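Local coordinates for resiniferatoxin-binding, phosphotriesterase-related protein (Rhodobacter sphaeroides 2.4.1, PDB 3K2G), which probably acts as a zinc-dependent hydrolase of the phosphotriesterase family, holding a pair of zinc ions in a TIM-barrel active site, at residues E188-V200 / R219-L231. Sequence-based numbering, arbitrary orientation.
Sequences EEKSLRGAARAQV and RVLDLVEEEGADL
Leu192 and Leu223 run antiparallel alongside one another, Leu223 CD2 lying 3.5 Å from Leu192 CG. The far branches of Leu192 reach more loosely, CD2 to Val220 CG1 and CD1 to Val224 CG2. One turn on, Ala196 CB rests against Glu227 CB (3.6 Å) and Ala229 CB. Leu223 CD1 touches Glu189 CG and also lies 3.9 Å above the centre of the Arg193 guanidinium, so the apolar cluster covers one face of that group while carboxylates meet its edge. Arg193 NH1 and NH2 both grip Glu226 OE2, from one face of its carboxylate. NH1 also donates to Glu227 OE2 at 2.8 Å, on that oxygen's anti lone pair, and NE turns back to Glu189 OE2 within its own helix; together the three carboxylates should restrict rotation of the guanidinium. A bend at chi2 (-60°) folds the Glu227 chain, and its carboxylate lies between two arginines: Arg197 NE donates to OE1 at 2.9 Å in a nearly straight bond (166°), from above the carboxylate plane. Arg197 NH1 has a further partner in Asp151. A looser salt bridge, Glu189 OE1 to Arg219 NH2 (3.5 Å), extends this network. Past the Schellman motif that ends helix 217-226 at Gly228, Gln199 OE1 accepts a hydrogen bond from Asp230 N at 3.0 Å, the donor standing above the amide plane; its NE2 bonds to Leu204 O and, through a water, to Asp230 OD2, while Asp230 OD1 accepts from Arg232 N. Leu192 and Val224 also pack on strand 206-208. The segments 188-200 and 219-226 cross at -48°; helices 186-202 and 217-226 are consecutive outer helices of the phosphotriesterase TIM barrel, joined through that strand, which the zinc ligand His209 directly follows.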
loop_
_atom_site.group_PDB
_atom_site.type_symbol
_atom_site.label_atom_id
_atom_site.label_comp_id
_atom_site.label_asym_id
_atom_site.label_seq_id
_atom_site.Cartn_x
_atom_site.Cartn_y
_atom_site.Cartn_z
ATOM N N GLU B 188 -31.161 18.410 8.077
ATOM C CA GLU B 188 -30.849 16.989 8.034
ATOM C C GLU B 188 -30.461 16.501 9.427
ATOM O O GLU B 188 -30.776 15.369 9.805
ATOM C CB GLU B 188 -29.726 16.736 7.024
ATOM C CG GLU B 188 -30.055 17.299 5.645
ATOM C CD GLU B 188 -28.925 17.161 4.653
ATOM O OE1 GLU B 188 -27.753 17.245 5.066
ATOM O OE2 GLU B 188 -29.214 16.987 3.453
ATOM N N GLU B 189 -29.792 17.362 10.190
ATOM C CA GLU B 189 -29.379 17.028 11.550
ATOM C C GLU B 189 -30.615 16.871 12.428
ATOM O O GLU B 189 -30.695 15.953 13.247
ATOM C CB GLU B 189 -28.484 18.124 12.133
ATOM C CG GLU B 189 -27.901 17.762 13.493
ATOM C CD GLU B 189 -27.006 18.849 14.068
ATOM O OE1 GLU B 189 -26.028 19.238 13.397
ATOM O OE2 GLU B 189 -27.277 19.306 15.198
ATOM N N LYS B 190 -31.570 17.785 12.258
ATOM C CA LYS B 190 -32.818 17.746 13.017
ATOM C C LYS B 190 -33.554 16.466 12.653
ATOM O O LYS B 190 -34.104 15.779 13.512
ATOM C CB LYS B 190 -33.699 18.945 12.667
ATOM C CG LYS B 190 -35.007 19.007 13.456
ATOM C CD LYS B 190 -35.930 20.091 12.916
ATOM C CE LYS B 190 -36.374 19.773 11.497
ATOM N NZ LYS B 190 -37.153 20.879 10.883
ATOM N N SER B 191 -33.566 16.161 11.361
ATOM C CA SER B 191 -34.218 14.963 10.865
ATOM C C SER B 191 -33.611 13.723 11.519
ATOM O O SER B 191 -34.332 12.854 12.009
ATOM C CB SER B 191 -34.051 14.877 9.346
ATOM O OG SER B 191 -34.493 13.627 8.851
ATOM N N LEU B 192 -32.284 13.651 11.524
ATOM C CA LEU B 192 -31.581 12.514 12.108
ATOM C C LEU B 192 -31.797 12.399 13.613
ATOM O O LEU B 192 -31.904 11.294 14.142
ATOM C CB LEU B 192 -30.081 12.600 11.809
ATOM C CG LEU B 192 -29.254 11.404 12.303
ATOM C CD1 LEU B 192 -29.797 10.120 11.695
ATOM C CD2 LEU B 192 -27.790 11.591 11.937
ATOM N N ARG B 193 -31.848 13.535 14.303
ATOM C CA ARG B 193 -32.071 13.532 15.745
ATOM C C ARG B 193 -33.466 12.992 16.049
ATOM O O ARG B 193 -33.649 12.210 16.981
ATOM C CB ARG B 193 -31.916 14.943 16.323
ATOM C CG ARG B 193 -30.484 15.466 16.320
ATOM C CD ARG B 193 -30.380 16.807 17.038
ATOM N NE ARG B 193 -29.007 17.307 17.111
ATOM C CZ ARG B 193 -28.034 16.744 17.823
ATOM N NH1 ARG B 193 -28.269 15.652 18.534
ATOM N NH2 ARG B 193 -26.819 17.271 17.819
ATOM N N GLY B 194 -34.446 13.401 15.249
ATOM C CA GLY B 194 -35.804 12.927 15.450
ATOM C C GLY B 194 -35.882 11.433 15.178
ATOM O O GLY B 194 -36.613 10.698 15.848
ATOM N N ALA B 195 -35.119 10.978 14.190
ATOM C CA ALA B 195 -35.104 9.565 13.847
ATOM C C ALA B 195 -34.473 8.752 14.979
ATOM O O ALA B 195 -34.970 7.684 15.332
ATOM C CB ALA B 195 -34.334 9.348 12.550
ATOM N N ALA B 196 -33.382 9.259 15.550
ATOM C CA ALA B 196 -32.706 8.558 16.636
ATOM C C ALA B 196 -33.610 8.492 17.862
ATOM O O ALA B 196 -33.636 7.486 18.567
ATOM C CB ALA B 196 -31.398 9.253 16.985
ATOM N N ARG B 197 -34.351 9.564 18.120
ATOM C CA ARG B 197 -35.255 9.572 19.260
ATOM C C ARG B 197 -36.356 8.559 19.000
ATOM O O ARG B 197 -36.839 7.899 19.919
ATOM C CB ARG B 197 -35.830 10.975 19.483
ATOM C CG ARG B 197 -34.756 11.964 19.912
ATOM C CD ARG B 197 -35.281 13.377 20.132
ATOM N NE ARG B 197 -34.176 14.317 20.310
ATOM C CZ ARG B 197 -34.313 15.639 20.363
ATOM N NH1 ARG B 197 -35.515 16.187 20.256
ATOM N NH2 ARG B 197 -33.245 16.417 20.508
ATOM N N ALA B 198 -36.741 8.418 17.736
ATOM C CA ALA B 198 -37.774 7.456 17.376
ATOM C C ALA B 198 -37.210 6.055 17.546
ATOM O O ALA B 198 -37.944 5.113 17.846
ATOM C CB ALA B 198 -38.228 7.671 15.933
ATOM N N GLN B 199 -35.900 5.915 17.356
ATOM C CA GLN B 199 -35.267 4.611 17.501
ATOM C C GLN B 199 -35.370 4.185 18.966
ATOM O O GLN B 199 -35.669 3.027 19.269
ATOM C CB GLN B 199 -33.802 4.683 17.062
ATOM C CG GLN B 199 -33.139 3.336 16.774
ATOM C CD GLN B 199 -32.902 2.505 18.023
ATOM O OE1 GLN B 199 -32.355 2.998 19.011
ATOM N NE2 GLN B 199 -33.300 1.230 17.978
ATOM N N VAL B 200 -35.129 5.124 19.874
ATOM C CA VAL B 200 -35.208 4.827 21.303
ATOM C C VAL B 200 -36.647 4.505 21.709
ATOM O O VAL B 200 -36.902 3.531 22.423
ATOM C CB VAL B 200 -34.706 6.023 22.154
ATOM C CG1 VAL B 200 -34.879 5.723 23.645
ATOM C CG2 VAL B 200 -33.239 6.302 21.847
ATOM N N ARG B 219 -19.386 11.136 12.574
ATOM C CA ARG B 219 -20.163 12.259 13.092
ATOM C C ARG B 219 -21.628 11.825 13.196
ATOM O O ARG B 219 -22.347 12.230 14.115
ATOM C CB ARG B 219 -20.049 13.478 12.168
ATOM C CG ARG B 219 -20.944 14.638 12.597
ATOM C CD ARG B 219 -20.863 15.839 11.661
ATOM N NE ARG B 219 -21.807 16.884 12.056
ATOM C CZ ARG B 219 -22.039 17.994 11.360
ATOM N NH1 ARG B 219 -21.393 18.215 10.222
ATOM N NH2 ARG B 219 -22.922 18.884 11.801
ATOM N N VAL B 220 -22.062 11.003 12.241
ATOM C CA VAL B 220 -23.431 10.491 12.225
ATOM C C VAL B 220 -23.655 9.619 13.451
ATOM O O VAL B 220 -24.649 9.781 14.154
ATOM C CB VAL B 220 -23.728 9.635 10.951
ATOM C CG1 VAL B 220 -24.936 8.727 11.189
ATOM C CG2 VAL B 220 -24.010 10.543 9.761
ATOM N N LEU B 221 -22.729 8.694 13.706
ATOM C CA LEU B 221 -22.856 7.809 14.861
ATOM C C LEU B 221 -22.756 8.581 16.173
ATOM O O LEU B 221 -23.405 8.222 17.160
ATOM C CB LEU B 221 -21.796 6.703 14.823
ATOM C CG LEU B 221 -21.943 5.676 13.693
ATOM C CD1 LEU B 221 -20.906 4.563 13.871
ATOM C CD2 LEU B 221 -23.357 5.086 13.693
ATOM N N ASP B 222 -21.946 9.636 16.187
ATOM C CA ASP B 222 -21.803 10.457 17.389
ATOM C C ASP B 222 -23.171 11.036 17.750
ATOM O O ASP B 222 -23.553 11.075 18.921
ATOM C CB ASP B 222 -20.819 11.615 17.156
ATOM C CG ASP B 222 -19.357 11.180 17.220
ATOM O OD1 ASP B 222 -19.079 9.990 17.470
ATOM O OD2 ASP B 222 -18.482 12.048 17.019
ATOM N N LEU B 223 -23.904 11.484 16.736
ATOM C CA LEU B 223 -25.223 12.071 16.952
ATOM C C LEU B 223 -26.238 11.012 17.385
ATOM O O LEU B 223 -27.008 11.216 18.330
ATOM C CB LEU B 223 -25.688 12.778 15.677
ATOM C CG LEU B 223 -27.062 13.447 15.728
ATOM C CD1 LEU B 223 -27.144 14.537 14.672
ATOM C CD2 LEU B 223 -28.150 12.399 15.512
ATOM N N VAL B 224 -26.249 9.881 16.694
ATOM C CA VAL B 224 -27.165 8.814 17.054
ATOM C C VAL B 224 -26.881 8.369 18.492
ATOM O O VAL B 224 -27.791 8.044 19.252
ATOM C CB VAL B 224 -27.015 7.622 16.097
ATOM C CG1 VAL B 224 -27.721 6.409 16.649
ATOM C CG2 VAL B 224 -27.592 7.986 14.745
ATOM N N GLU B 225 -25.607 8.379 18.860
ATOM C CA GLU B 225 -25.183 7.972 20.190
ATOM C C GLU B 225 -25.639 8.945 21.276
ATOM O O GLU B 225 -26.212 8.527 22.287
ATOM C CB GLU B 225 -23.660 7.833 20.204
ATOM C CG GLU B 225 -23.072 7.311 21.489
ATOM C CD GLU B 225 -21.597 6.994 21.345
ATOM O OE1 GLU B 225 -20.801 7.925 21.095
ATOM O OE2 GLU B 225 -21.234 5.808 21.474
ATOM N N GLU B 226 -25.400 10.239 21.071
ATOM C CA GLU B 226 -25.790 11.227 22.070
ATOM C C GLU B 226 -27.301 11.378 22.206
ATOM O O GLU B 226 -27.780 12.009 23.148
ATOM C CB GLU B 226 -25.145 12.591 21.779
ATOM C CG GLU B 226 -25.580 13.271 20.498
ATOM C CD GLU B 226 -24.850 14.587 20.271
ATOM O OE1 GLU B 226 -23.604 14.567 20.158
ATOM O OE2 GLU B 226 -25.518 15.640 20.210
ATOM N N GLU B 227 -28.050 10.807 21.268
ATOM C CA GLU B 227 -29.500 10.872 21.338
ATOM C C GLU B 227 -30.002 9.623 22.046
ATOM O O GLU B 227 -31.206 9.415 22.180
ATOM C CB GLU B 227 -30.125 10.962 19.942
ATOM C CG GLU B 227 -30.083 12.344 19.307
ATOM C CD GLU B 227 -30.815 13.409 20.120
ATOM O OE1 GLU B 227 -31.695 13.056 20.934
ATOM O OE2 GLU B 227 -30.517 14.605 19.927
ATOM N N GLY B 228 -29.064 8.790 22.490
ATOM C CA GLY B 228 -29.421 7.573 23.200
ATOM C C GLY B 228 -29.837 6.399 22.335
ATOM O O GLY B 228 -30.336 5.393 22.846
ATOM N N ALA B 229 -29.636 6.505 21.026
ATOM C CA ALA B 229 -30.014 5.418 20.132
ATOM C C ALA B 229 -29.001 4.272 20.167
ATOM O O ALA B 229 -27.852 4.449 20.576
ATOM C CB ALA B 229 -30.185 5.937 18.723
ATOM N N ASP B 230 -29.446 3.104 19.716
ATOM C CA ASP B 230 -28.656 1.876 19.708
ATOM C C ASP B 230 -27.778 1.704 18.460
ATOM O O ASP B 230 -28.265 1.304 17.404
ATOM C CB ASP B 230 -29.618 0.690 19.816
ATOM C CG ASP B 230 -28.941 -0.578 20.290
ATOM O OD1 ASP B 230 -27.704 -0.692 20.149
ATOM O OD2 ASP B 230 -29.661 -1.467 20.792
ATOM N N LEU B 231 -26.484 1.981 18.583
ATOM C CA LEU B 231 -25.583 1.845 17.440
ATOM C C LEU B 231 -25.581 0.426 16.881
ATOM O O LEU B 231 -25.363 0.224 15.693
ATOM C CB LEU B 231 -24.157 2.238 17.831
ATOM C CG LEU B 231 -23.941 3.658 18.366
ATOM C CD1 LEU B 231 -22.456 3.899 18.583
ATOM C CD2 LEU B 231 -24.502 4.677 17.380
HETATM O O HOH W 1 -32.703 -0.590 20.569
#